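Local coordinates for protein acyl-CoA dehydrogenase (Geobacillus kaustophilus, PDB 2PG0) that probably introduces an alpha-beta double bond into thioester-bound acyl chains, using FAD as its redox cofactor, at residues 44-49 / 89-94; 97-102 / 123-128; 101-106 / 113-118; 169-174 / 187-192. All blocks are in the same frame, centred on the assembly; numbering follows the deposited sequence.

Contact 1. Residues 44-49 / 89-94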
# COMPACT_ATOMS: atom_id res chain seq x y z
N ARG A 44 -6.05 9.33 -41.56
CA ARG A 44 -4.96 10.13 -42.13
C ARG A 44 -5.31 11.60 -42.27
O ARG A 44 -4.46 12.47 -42.12
CB ARG A 44 -4.59 9.61 -43.52
CG ARG A 44 -3.64 8.43 -43.58
CD ARG A 44 -2.35 8.71 -42.82
NE ARG A 44 -1.29 9.35 -43.62
CZ ARG A 44 -0.21 8.72 -44.07
NH1 ARG A 44 -0.02 7.42 -43.82
NH2 ARG A 44 0.71 9.38 -44.76
N SER A 45 -6.58 11.87 -42.58
CA SER A 45 -7.06 13.24 -42.76
C SER A 45 -6.86 14.09 -41.49
O SER A 45 -6.60 15.29 -41.59
CB SER A 45 -8.52 13.26 -43.21
OG SER A 45 -9.37 12.69 -42.24
N PHE A 46 -6.94 13.45 -40.32
CA PHE A 46 -6.67 14.15 -39.06
C PHE A 46 -5.22 14.61 -38.95
O PHE A 46 -4.96 15.74 -38.55
CB PHE A 46 -7.06 13.31 -37.83
CG PHE A 46 -6.79 14.03 -36.52
CD1 PHE A 46 -7.67 15.02 -36.07
CD2 PHE A 46 -5.65 13.75 -35.78
CE1 PHE A 46 -7.42 15.71 -34.87
CE2 PHE A 46 -5.40 14.43 -34.58
CZ PHE A 46 -6.28 15.41 -34.13
N TRP A 47 -4.28 13.73 -39.28
CA TRP A 47 -2.86 14.09 -39.33
C TRP A 47 -2.58 15.23 -40.32
O TRP A 47 -1.78 16.12 -40.05
CB TRP A 47 -2.03 12.87 -39.74
CG TRP A 47 -1.89 11.83 -38.65
CD1 TRP A 47 -2.82 10.91 -38.26
CD2 TRP A 47 -0.73 11.61 -37.84
NE1 TRP A 47 -2.30 10.13 -37.24
CE2 TRP A 47 -1.03 10.53 -36.97
CE3 TRP A 47 0.53 12.22 -37.76
CZ2 TRP A 47 -0.10 10.05 -36.04
CZ3 TRP A 47 1.45 11.74 -36.83
CH2 TRP A 47 1.12 10.66 -35.98
N ALA A 48 -3.25 15.17 -41.47
CA ALA A 48 -3.12 16.21 -42.50
C ALA A 48 -3.58 17.56 -41.95
O ALA A 48 -2.95 18.59 -42.21
CB ALA A 48 -3.92 15.83 -43.74
N LYS A 49 -4.69 17.56 -41.20
CA LYS A 49 -5.19 18.77 -40.56
C LYS A 49 -4.22 19.27 -39.50
O LYS A 49 -3.97 20.46 -39.39
CB LYS A 49 -6.58 18.53 -39.96
CG LYS A 49 -7.69 18.36 -41.00
CD LYS A 49 -8.92 17.74 -40.35
CE LYS A 49 -10.08 17.66 -41.31
NZ LYS A 49 -11.22 16.90 -40.69
N VAL A 89 -1.56 9.17 -28.72
CA VAL A 89 -0.13 9.11 -28.40
C VAL A 89 0.79 9.02 -29.61
O VAL A 89 1.97 9.36 -29.52
CB VAL A 89 0.23 7.94 -27.44
CG1 VAL A 89 -0.34 8.21 -26.05
CG2 VAL A 89 -0.21 6.58 -28.02
N GLY A 90 0.24 8.55 -30.73
CA GLY A 90 1.00 8.44 -31.99
C GLY A 90 1.49 9.78 -32.51
O GLY A 90 2.52 9.84 -33.19
N ILE A 91 0.77 10.85 -32.17
CA ILE A 91 1.20 12.20 -32.56
C ILE A 91 2.44 12.64 -31.78
O ILE A 91 3.42 13.08 -32.39
CB ILE A 91 0.06 13.23 -32.45
CG1 ILE A 91 -1.00 12.91 -33.50
CG2 ILE A 91 0.61 14.66 -32.63
CD1 ILE A 91 -2.35 13.49 -33.21
N GLY A 92 2.39 12.52 -30.45
CA GLY A 92 3.55 12.79 -29.60
C GLY A 92 4.74 11.93 -29.96
O GLY A 92 5.88 12.38 -29.91
N LEU A 93 4.47 10.68 -30.35
CA LEU A 93 5.52 9.78 -30.81
C LEU A 93 6.20 10.33 -32.08
O LEU A 93 7.43 10.45 -32.14
CB LEU A 93 4.97 8.36 -31.03
CG LEU A 93 5.93 7.40 -31.74
CD1 LEU A 93 6.78 6.65 -30.74
CD2 LEU A 93 5.18 6.43 -32.63
N HIS A 94 5.39 10.68 -33.07
CA HIS A 94 5.88 11.31 -34.31
C HIS A 94 6.65 12.60 -34.01
O HIS A 94 7.80 12.74 -34.42
CB HIS A 94 4.70 11.56 -35.27
CG HIS A 94 5.05 12.35 -36.50
ND1 HIS A 94 5.60 11.77 -37.63
CD2 HIS A 94 4.88 13.66 -36.80
CE1 HIS A 94 5.78 12.70 -38.56
NE2 HIS A 94 5.34 13.85 -38.08
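W47 of helix 44-52 and I91 of helix 89-105 meet in the buried interior of the N-terminal helical domain of the acyl-CoA dehydrogenase fold. The helix segments cross at -49° with their axes 12.2 Å apart. At that spacing the backbones do not meet, and long side chains bridge the gap. W47 does most of this. Its CG lies anti to the carbonyl carbon (chi1 -74°), and the indole runs out to helix 89-105 with its six-membered ring leading. I91 CG1 sits over one face of that ring of W47, 4.0 Å from its centroid, in a CH-pi contact. At the edge of the same ring, W47 CH2 comes to 3.2 Å from G90 O. G90 O accepts its hydrogen bonds from H94 N and N163 ND2; the indole CH only packs against it. The glycine keeps the helix surface low where the indole arrives. W47 CZ3 lies 3.6 Å from H94 CB, and the indole edge points at the imidazole face in an edge-to-face pair, with planes at 87°. H94 is fixed at both nitrogens: ND1 bonds T125 OG1 and NE2 bonds C118 O. Cutting W47 back to an alanine is likely to leave a gap between the helices and take away the packing against I91 CG1 and the H94 ring face. F46, with CG anti to the backbone N, brings its ring edge to the far end of I91. Its ring packs edge-to-face with W36 and touches helix 12-28. I91 CD1 lies near the plane of the F46 ring, 3.5 Å from F46 CE2.

Contact 2. Residues 97-102 / 123-128. With FAD (flavin-adenine dinucleotide), chain C.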
# COMPACT_ATOMS: atom_id res chain seq x y z
N ILE A 97 9.34 11.84 -30.30
CA ILE A 97 10.13 10.63 -30.11
C ILE A 97 10.90 10.25 -31.38
O ILE A 97 12.12 10.10 -31.33
CB ILE A 97 9.28 9.46 -29.55
CG1 ILE A 97 8.81 9.81 -28.13
CG2 ILE A 97 10.06 8.12 -29.58
CD1 ILE A 97 7.59 9.06 -27.65
N VAL A 98 10.21 10.13 -32.51
CA VAL A 98 10.84 9.59 -33.72
C VAL A 98 11.55 10.64 -34.56
O VAL A 98 12.74 10.53 -34.83
CB VAL A 98 9.87 8.78 -34.61
CG1 VAL A 98 10.64 8.12 -35.75
CG2 VAL A 98 9.13 7.73 -33.81
N THR A 99 10.82 11.68 -34.97
CA THR A 99 11.42 12.68 -35.86
C THR A 99 12.69 13.35 -35.30
O THR A 99 13.59 13.65 -36.08
CB THR A 99 10.39 13.73 -36.37
OG1 THR A 99 9.84 14.44 -35.27
CG2 THR A 99 9.28 13.04 -37.12
N PRO A 100 12.78 13.57 -33.96
CA PRO A 100 14.08 14.00 -33.44
C PRO A 100 15.30 13.13 -33.82
O PRO A 100 16.41 13.66 -33.88
CB PRO A 100 13.87 13.99 -31.92
CG PRO A 100 12.43 14.33 -31.77
CD PRO A 100 11.77 13.54 -32.88
N TYR A 101 15.10 11.84 -34.07
CA TYR A 101 16.22 11.00 -34.53
C TYR A 101 16.74 11.50 -35.88
O TYR A 101 17.95 11.57 -36.09
CB TYR A 101 15.82 9.53 -34.67
CG TYR A 101 15.76 8.75 -33.37
CD1 TYR A 101 14.62 8.79 -32.57
CD2 TYR A 101 16.83 7.96 -32.96
CE1 TYR A 101 14.55 8.05 -31.39
CE2 TYR A 101 16.77 7.22 -31.78
CZ TYR A 101 15.63 7.27 -31.00
OH TYR A 101 15.55 6.55 -29.83
N ILE A 102 15.81 11.81 -36.78
CA ILE A 102 16.14 12.32 -38.12
C ILE A 102 16.88 13.67 -38.01
O ILE A 102 17.91 13.87 -38.65
CB ILE A 102 14.87 12.42 -39.03
CG1 ILE A 102 14.23 11.04 -39.23
CG2 ILE A 102 15.20 13.07 -40.41
CD1 ILE A 102 12.81 11.06 -39.82
N LEU A 123 4.34 12.36 -44.36
CA LEU A 123 5.02 11.19 -43.83
C LEU A 123 4.76 11.10 -42.34
O LEU A 123 4.98 12.06 -41.59
CB LEU A 123 6.52 11.25 -44.13
CG LEU A 123 6.96 11.25 -45.60
CD1 LEU A 123 8.48 11.40 -45.68
CD2 LEU A 123 6.50 9.99 -46.33
N ILE A 124 4.24 9.95 -41.92
CA ILE A 124 4.01 9.64 -40.52
C ILE A 124 5.13 8.68 -40.10
O ILE A 124 5.49 7.79 -40.86
CB ILE A 124 2.61 9.00 -40.31
CG1 ILE A 124 1.53 10.04 -40.67
CG2 ILE A 124 2.43 8.47 -38.88
CD1 ILE A 124 0.11 9.50 -40.59
N THR A 125 5.68 8.89 -38.91
CA THR A 125 6.83 8.11 -38.46
C THR A 125 6.50 7.11 -37.35
O THR A 125 5.51 7.26 -36.62
CB THR A 125 7.99 9.02 -37.98
OG1 THR A 125 7.55 9.83 -36.89
CG2 THR A 125 8.49 9.92 -39.11
N ALA A 126 7.36 6.11 -37.22
CA ALA A 126 7.29 5.11 -36.16
C ALA A 126 8.70 4.67 -35.80
O ALA A 126 9.64 4.89 -36.57
CB ALA A 126 6.47 3.93 -36.60
N ILE A 127 8.85 4.07 -34.63
CA ILE A 127 10.13 3.52 -34.22
C ILE A 127 9.95 2.05 -33.81
O ILE A 127 9.01 1.73 -33.07
CB ILE A 127 10.82 4.39 -33.14
CG1 ILE A 127 12.23 3.87 -32.85
CG2 ILE A 127 9.94 4.54 -31.87
CD1 ILE A 127 13.18 4.92 -32.30
N ALA A 128 10.83 1.19 -34.32
CA ALA A 128 10.69 -0.25 -34.12
C ALA A 128 11.93 -0.85 -33.48
O ALA A 128 12.96 -1.07 -34.14
CB ALA A 128 10.35 -0.96 -35.44
PA FAD C . 9.48 -8.37 -21.28
O1A FAD C . 9.43 -9.77 -21.80
O2A FAD C . 10.77 -7.65 -21.59
O5B FAD C . 9.21 -8.38 -19.69
C5B FAD C . 8.07 -9.03 -19.15
C4B FAD C . 7.99 -8.71 -17.66
O4B FAD C . 9.18 -9.16 -17.03
C3B FAD C . 7.91 -7.20 -17.43
O3B FAD C . 7.07 -6.91 -16.33
C2B FAD C . 9.32 -6.82 -17.06
O2B FAD C . 9.40 -5.63 -16.30
C1B FAD C . 9.77 -8.08 -16.32
N9A FAD C . 11.25 -8.15 -16.28
C8A FAD C . 12.10 -8.35 -17.33
N7A FAD C . 13.37 -8.32 -16.86
C5A FAD C . 13.33 -8.10 -15.53
C6A FAD C . 14.33 -7.98 -14.57
N6A FAD C . 15.61 -7.96 -14.93
N1A FAD C . 13.97 -7.74 -13.25
C2A FAD C . 12.64 -7.63 -12.89
N3A FAD C . 11.65 -7.77 -13.84
C4A FAD C . 12.00 -7.99 -15.15
N1 FAD C . 8.06 -0.98 -28.80
C2 FAD C . 8.73 -0.28 -29.78
O2 FAD C . 9.91 -0.55 -30.04
N3 FAD C . 8.07 0.72 -30.49
C4 FAD C . 6.75 1.01 -30.21
O4 FAD C . 6.17 1.89 -30.85
C4X FAD C . 6.08 0.31 -29.21
N5 FAD C . 4.76 0.59 -28.92
C5X FAD C . 4.08 -0.12 -27.94
C6 FAD C . 2.74 0.17 -27.70
C7 FAD C . 2.05 -0.53 -26.71
C7M FAD C . 0.61 -0.17 -26.48
C8 FAD C . 2.70 -1.54 -25.99
C8M FAD C . 2.02 -2.35 -24.91
C9 FAD C . 4.04 -1.84 -26.24
C9A FAD C . 4.74 -1.13 -27.22
N10 FAD C . 6.08 -1.40 -27.49
C10 FAD C . 6.74 -0.70 -28.49
C1' FAD C . 6.86 -2.42 -26.68
C2' FAD C . 7.13 -2.07 -25.21
O2' FAD C . 8.15 -1.11 -25.04
C3' FAD C . 7.52 -3.37 -24.51
O3' FAD C . 6.33 -4.10 -24.32
C4' FAD C . 8.25 -3.18 -23.17
O4' FAD C . 9.54 -2.63 -23.34
C5' FAD C . 8.38 -4.50 -22.40
O5' FAD C . 8.93 -5.51 -23.22
P FAD C . 8.17 -6.92 -23.33
O1P FAD C . 6.72 -6.71 -23.70
O2P FAD C . 8.88 -7.80 -24.33
O3P FAD C . 8.21 -7.55 -21.84
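I127 belongs to the FAD site, and V98 and Y101 of helix 89-105 pack against its side chain. The helix segment crosses strand 125-128 almost at right angles, with axes 7.7 Å apart. V98 fills the centre of the crossing. Its CG1 is anti to the backbone nitrogen (chi1 -173°) and rests 3.5 Å from A126 O. The other branch, V98 CG2, touches I127 CB at 3.8 Å. V98 CB itself lies 3.4 Å from T125 OG1, a hydroxyl held by the ring of H94. T99 CG2 packs on the same threonine. With an alanine instead of V98, the space under the helix would probably open and leave the CB of I127 less firmly supported. Further along, I127 CD1 reaches the ring of Y101, 3.5 Å from Y101 CE1, and I97 CG2 makes a looser contact with I127 CG2. The backbone of I127 serves the cofactor. FAD N3 donates to I127 O at 2.9 Å, with an angle of 155° at the hydrogen, so the strand carbonyl grips the pyrimidine side of the flavin. Other FAD bonds come from S136 and T130, and from R274 and Q342 of the second subunit. The helix thus backs the strand that binds the flavin. This fits the acyl-CoA dehydrogenase fold, in which the flavin lies between the middle beta domain and the helical domains.

Contact 3. Residues 101-106 / 113-118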
# COMPACT_ATOMS: atom_id res chain seq x y z
N TYR A 101 15.10 11.84 -34.07
CA TYR A 101 16.22 11.00 -34.53
C TYR A 101 16.74 11.50 -35.88
O TYR A 101 17.95 11.57 -36.09
CB TYR A 101 15.82 9.53 -34.67
CG TYR A 101 15.76 8.75 -33.37
CD1 TYR A 101 14.62 8.79 -32.57
CD2 TYR A 101 16.83 7.96 -32.96
CE1 TYR A 101 14.55 8.05 -31.39
CE2 TYR A 101 16.77 7.22 -31.78
CZ TYR A 101 15.63 7.27 -31.00
OH TYR A 101 15.55 6.55 -29.83
N ILE A 102 15.81 11.81 -36.78
CA ILE A 102 16.14 12.32 -38.12
C ILE A 102 16.88 13.67 -38.01
O ILE A 102 17.91 13.87 -38.65
CB ILE A 102 14.87 12.42 -39.03
CG1 ILE A 102 14.23 11.04 -39.23
CG2 ILE A 102 15.20 13.07 -40.41
CD1 ILE A 102 12.81 11.06 -39.82
N ALA A 103 16.36 14.57 -37.18
CA ALA A 103 16.99 15.88 -37.00
C ALA A 103 18.37 15.79 -36.35
O ALA A 103 19.30 16.50 -36.77
CB ALA A 103 16.08 16.80 -36.21
N SER A 104 18.51 14.93 -35.35
CA SER A 104 19.77 14.81 -34.61
C SER A 104 20.86 14.06 -35.37
O SER A 104 22.03 14.45 -35.32
CB SER A 104 19.54 14.13 -33.25
OG SER A 104 18.89 15.01 -32.36
N TYR A 105 20.48 12.99 -36.06
CA TYR A 105 21.46 12.05 -36.62
C TYR A 105 21.45 11.95 -38.13
O TYR A 105 22.29 11.26 -38.72
CB TYR A 105 21.27 10.66 -36.01
CG TYR A 105 21.16 10.67 -34.50
CD1 TYR A 105 22.21 11.14 -33.71
CD2 TYR A 105 20.01 10.20 -33.87
CE1 TYR A 105 22.11 11.16 -32.32
CE2 TYR A 105 19.91 10.20 -32.48
CZ TYR A 105 20.96 10.68 -31.72
OH TYR A 105 20.84 10.69 -30.35
N GLY A 106 20.50 12.62 -38.77
CA GLY A 106 20.39 12.59 -40.21
C GLY A 106 21.43 13.46 -40.88
O GLY A 106 21.89 14.46 -40.31
N LYS A 113 15.17 15.51 -47.32
CA LYS A 113 14.25 14.54 -47.91
C LYS A 113 13.04 14.23 -47.03
O LYS A 113 11.94 14.02 -47.55
CB LYS A 113 15.00 13.24 -48.25
CG LYS A 113 14.16 12.25 -49.06
CD LYS A 113 15.03 11.29 -49.84
CE LYS A 113 15.21 9.98 -49.11
NZ LYS A 113 15.49 8.89 -50.09
N TRP A 114 13.24 14.19 -45.71
CA TRP A 114 12.21 13.67 -44.81
C TRP A 114 11.48 14.69 -43.93
O TRP A 114 10.26 14.61 -43.78
CB TRP A 114 12.77 12.52 -43.96
CG TRP A 114 13.09 11.29 -44.75
CD1 TRP A 114 12.39 10.78 -45.81
CD2 TRP A 114 14.20 10.39 -44.53
NE1 TRP A 114 13.00 9.63 -46.27
CE2 TRP A 114 14.10 9.37 -45.51
CE3 TRP A 114 15.25 10.36 -43.62
CZ2 TRP A 114 15.03 8.32 -45.59
CZ3 TRP A 114 16.18 9.32 -43.69
CH2 TRP A 114 16.06 8.31 -44.68
N LEU A 115 12.22 15.63 -43.36
CA LEU A 115 11.63 16.56 -42.39
C LEU A 115 10.45 17.42 -42.89
O LEU A 115 9.46 17.55 -42.17
CB LEU A 115 12.69 17.42 -41.70
CG LEU A 115 13.64 16.67 -40.75
CD1 LEU A 115 14.61 17.66 -40.14
CD2 LEU A 115 12.88 15.90 -39.66
N PRO A 116 10.54 18.01 -44.10
CA PRO A 116 9.38 18.78 -44.56
C PRO A 116 8.06 18.00 -44.55
O PRO A 116 7.03 18.54 -44.12
CB PRO A 116 9.77 19.18 -45.99
CG PRO A 116 11.26 19.26 -45.94
CD PRO A 116 11.64 18.06 -45.09
N LYS A 117 8.08 16.74 -44.98
CA LYS A 117 6.86 15.94 -45.00
C LYS A 117 6.42 15.45 -43.61
O LYS A 117 5.24 15.19 -43.38
CB LYS A 117 6.98 14.79 -45.99
CG LYS A 117 6.84 15.22 -47.44
CD LYS A 117 7.11 14.06 -48.37
CE LYS A 117 7.35 14.54 -49.80
NZ LYS A 117 7.67 13.39 -50.70
N CYS A 118 7.37 15.34 -42.68
CA CYS A 118 7.03 15.07 -41.28
C CYS A 118 6.28 16.24 -40.65
O CYS A 118 5.39 16.04 -39.83
CB CYS A 118 8.28 14.74 -40.45
SG CYS A 118 9.07 13.17 -40.90
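I102 carries most of this helix-helix contact, packing against W114, L115 and C118. The segments of helices 89-105 and 108-120 run roughly antiparallel, at 146°, with axes 10.2 Å apart. They form an antiparallel helical hairpin in the N-terminal domain. With I102 CG1 beside the backbone nitrogen (chi1 -61°) and CG2 anti to it, CG2 is sent to L115 and W114, and the CG1-CD1 branch is left to reach C118. CG2 meets L115 CD2 at 3.7 Å, and the two side chains lie alongside, pointing opposite ways. The same I102 CG2 lies at the edge of the W114 indole, 4.2 Å from W114 CE3. The other branch ends in I102 CD1, 4.4 Å from C118 SG. A103 comes next. Its methyl CB touches L115 CD1 at 4.3 Å, so the two methyls of L115 are shared between neighbouring residues. At G106 the chain leaves the helix. G106 N still bonds I102 O, and a CB there would clash with that oxygen, so the glycine suits the turn. The W114 indole nitrogen NE1 bonds E193 OE2, away from I102. What joins the helices here is therefore apolar, and it depends on side-chain packing rather than on polar pairing.

Contact 4. Residues 169-174 / 187-192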
# COMPACT_ATOMS: atom_id res chain seq x y z
N LEU A 169 7.53 6.11 -42.66
CA LEU A 169 8.95 6.06 -42.33
C LEU A 169 9.09 5.34 -41.00
O LEU A 169 8.53 5.78 -40.00
CB LEU A 169 9.53 7.47 -42.18
CG LEU A 169 9.73 8.40 -43.38
CD1 LEU A 169 10.49 9.63 -42.90
CD2 LEU A 169 10.49 7.71 -44.51
N ILE A 170 9.83 4.24 -40.97
CA ILE A 170 10.02 3.51 -39.71
C ILE A 170 11.50 3.46 -39.36
O ILE A 170 12.31 2.95 -40.13
CB ILE A 170 9.38 2.08 -39.76
CG1 ILE A 170 7.90 2.13 -40.18
CG2 ILE A 170 9.50 1.39 -38.41
CD1 ILE A 170 7.66 2.07 -41.70
N VAL A 171 11.86 4.01 -38.20
CA VAL A 171 13.23 3.89 -37.69
C VAL A 171 13.39 2.50 -37.06
O VAL A 171 12.78 2.20 -36.03
CB VAL A 171 13.57 5.01 -36.68
CG1 VAL A 171 14.98 4.81 -36.12
CG2 VAL A 171 13.44 6.40 -37.34
N VAL A 172 14.18 1.65 -37.71
CA VAL A 172 14.30 0.24 -37.31
C VAL A 172 15.66 -0.07 -36.66
O VAL A 172 16.71 0.18 -37.25
CB VAL A 172 14.04 -0.73 -38.50
CG1 VAL A 172 14.15 -2.19 -38.07
CG2 VAL A 172 12.67 -0.45 -39.12
N ALA A 173 15.62 -0.62 -35.44
CA ALA A 173 16.84 -1.09 -34.77
C ALA A 173 17.13 -2.51 -35.22
O ALA A 173 16.29 -3.40 -35.08
CB ALA A 173 16.68 -1.02 -33.24
N CYS A 174 18.31 -2.72 -35.80
CA CYS A 174 18.66 -4.03 -36.34
C CYS A 174 20.14 -4.34 -36.11
O CYS A 174 20.93 -3.44 -35.84
CB CYS A 174 18.34 -4.09 -37.83
SG CYS A 174 18.99 -2.69 -38.73
N ILE A 187 24.43 -3.08 -33.20
CA ILE A 187 23.12 -2.48 -33.50
C ILE A 187 23.25 -1.17 -34.28
O ILE A 187 24.09 -0.33 -33.97
CB ILE A 187 22.26 -2.27 -32.23
CG1 ILE A 187 21.99 -3.60 -31.52
CG2 ILE A 187 20.93 -1.58 -32.57
CD1 ILE A 187 21.33 -3.46 -30.14
N SER A 188 22.39 -1.02 -35.28
CA SER A 188 22.33 0.18 -36.10
C SER A 188 20.89 0.61 -36.28
O SER A 188 19.97 -0.20 -36.13
CB SER A 188 22.94 -0.09 -37.48
OG SER A 188 24.31 -0.44 -37.36
N LEU A 189 20.68 1.88 -36.60
CA LEU A 189 19.36 2.39 -36.93
C LEU A 189 19.23 2.56 -38.44
O LEU A 189 20.08 3.18 -39.07
CB LEU A 189 19.04 3.69 -36.19
CG LEU A 189 19.10 3.64 -34.66
CD1 LEU A 189 18.66 4.97 -34.05
CD2 LEU A 189 18.28 2.48 -34.09
N LEU A 190 18.18 1.98 -39.00
CA LEU A 190 17.95 2.01 -40.44
C LEU A 190 16.52 2.48 -40.71
O LEU A 190 15.57 1.94 -40.16
CB LEU A 190 18.20 0.61 -41.01
CG LEU A 190 18.13 0.33 -42.52
CD1 LEU A 190 19.19 1.12 -43.28
CD2 LEU A 190 18.31 -1.15 -42.76
N VAL A 191 16.38 3.51 -41.54
CA VAL A 191 15.06 4.03 -41.90
C VAL A 191 14.43 3.16 -42.99
O VAL A 191 15.02 2.98 -44.07
CB VAL A 191 15.12 5.52 -42.35
CG1 VAL A 191 13.74 6.00 -42.81
CG2 VAL A 191 15.65 6.39 -41.23
N VAL A 192 13.26 2.60 -42.71
CA VAL A 192 12.56 1.78 -43.69
C VAL A 192 11.33 2.53 -44.19
O VAL A 192 10.49 2.96 -43.41
CB VAL A 192 12.16 0.39 -43.13
CG1 VAL A 192 11.35 -0.41 -44.15
CG2 VAL A 192 13.42 -0.39 -42.73
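V172 and L190 pair at the middle of a beta hairpin, strands 169-175 and 187-193, in the middle beta domain. The strands are antiparallel in register. I170 with V192, V172 with L190 and C174 with S188 are hydrogen-bonded pairs. V171 with V191 and A173 with L189 are non-hydrogen-bonded pairs between them. Each hydrogen-bonded pair makes two bonds, six in all. V172 N donates to L190 O at 2.8 Å, tilted 34° from the carbonyl plane, and L190 N returns a bond to V172 O. The V172 side chain can be followed outward. CB sits 3.5 Å from L190 O, the oxygen that its own N also bonds. CG2, anti to the carbonyl carbon, turns along the sheet and meets V192 CG2 at 3.7 Å. This is a diagonal contact between successive hydrogen-bonded pairs. The residue also packs on F220 and K158 of the neighbouring five-stranded sheet. I170, V192 and L190 lie on this face too. On the other face V171 touches V98 and L189 touches Y101, both of helix 89-105. There L189 CD2 lies 3.9 Å from A173 CB. At the end nearest the hairpin turn, C174 SG stands between its backbone nitrogen and carbonyl carbon (chi1 50°). It leans back along the hairpin and comes to 4.1 Å from L190 CB.

How the contacts relate
From the N terminus, contact 1 closes a loop of 39 residues, bringing helix 44-52 onto the start of helix 89-105. That helix then serves contacts 2 and 3. Contact 3 is nested inside contact 2: the chain turns back into helix 108-120, then enters strand 125-128, which helix 89-105 crosses. The two share Y101 and I102. Contact 4 follows in series as a hairpin. Strand 169-175 pairs in parallel with strand 125-128, A126 O accepting from V171 N, so contacts 2 and 4 meet in one sheet. W114 also packs on L169, tying contact 3 to contact 4. Contacts 1 and 3 tie helices together, contact 4 lies within the beta domain, and contact 2 joins the two domains.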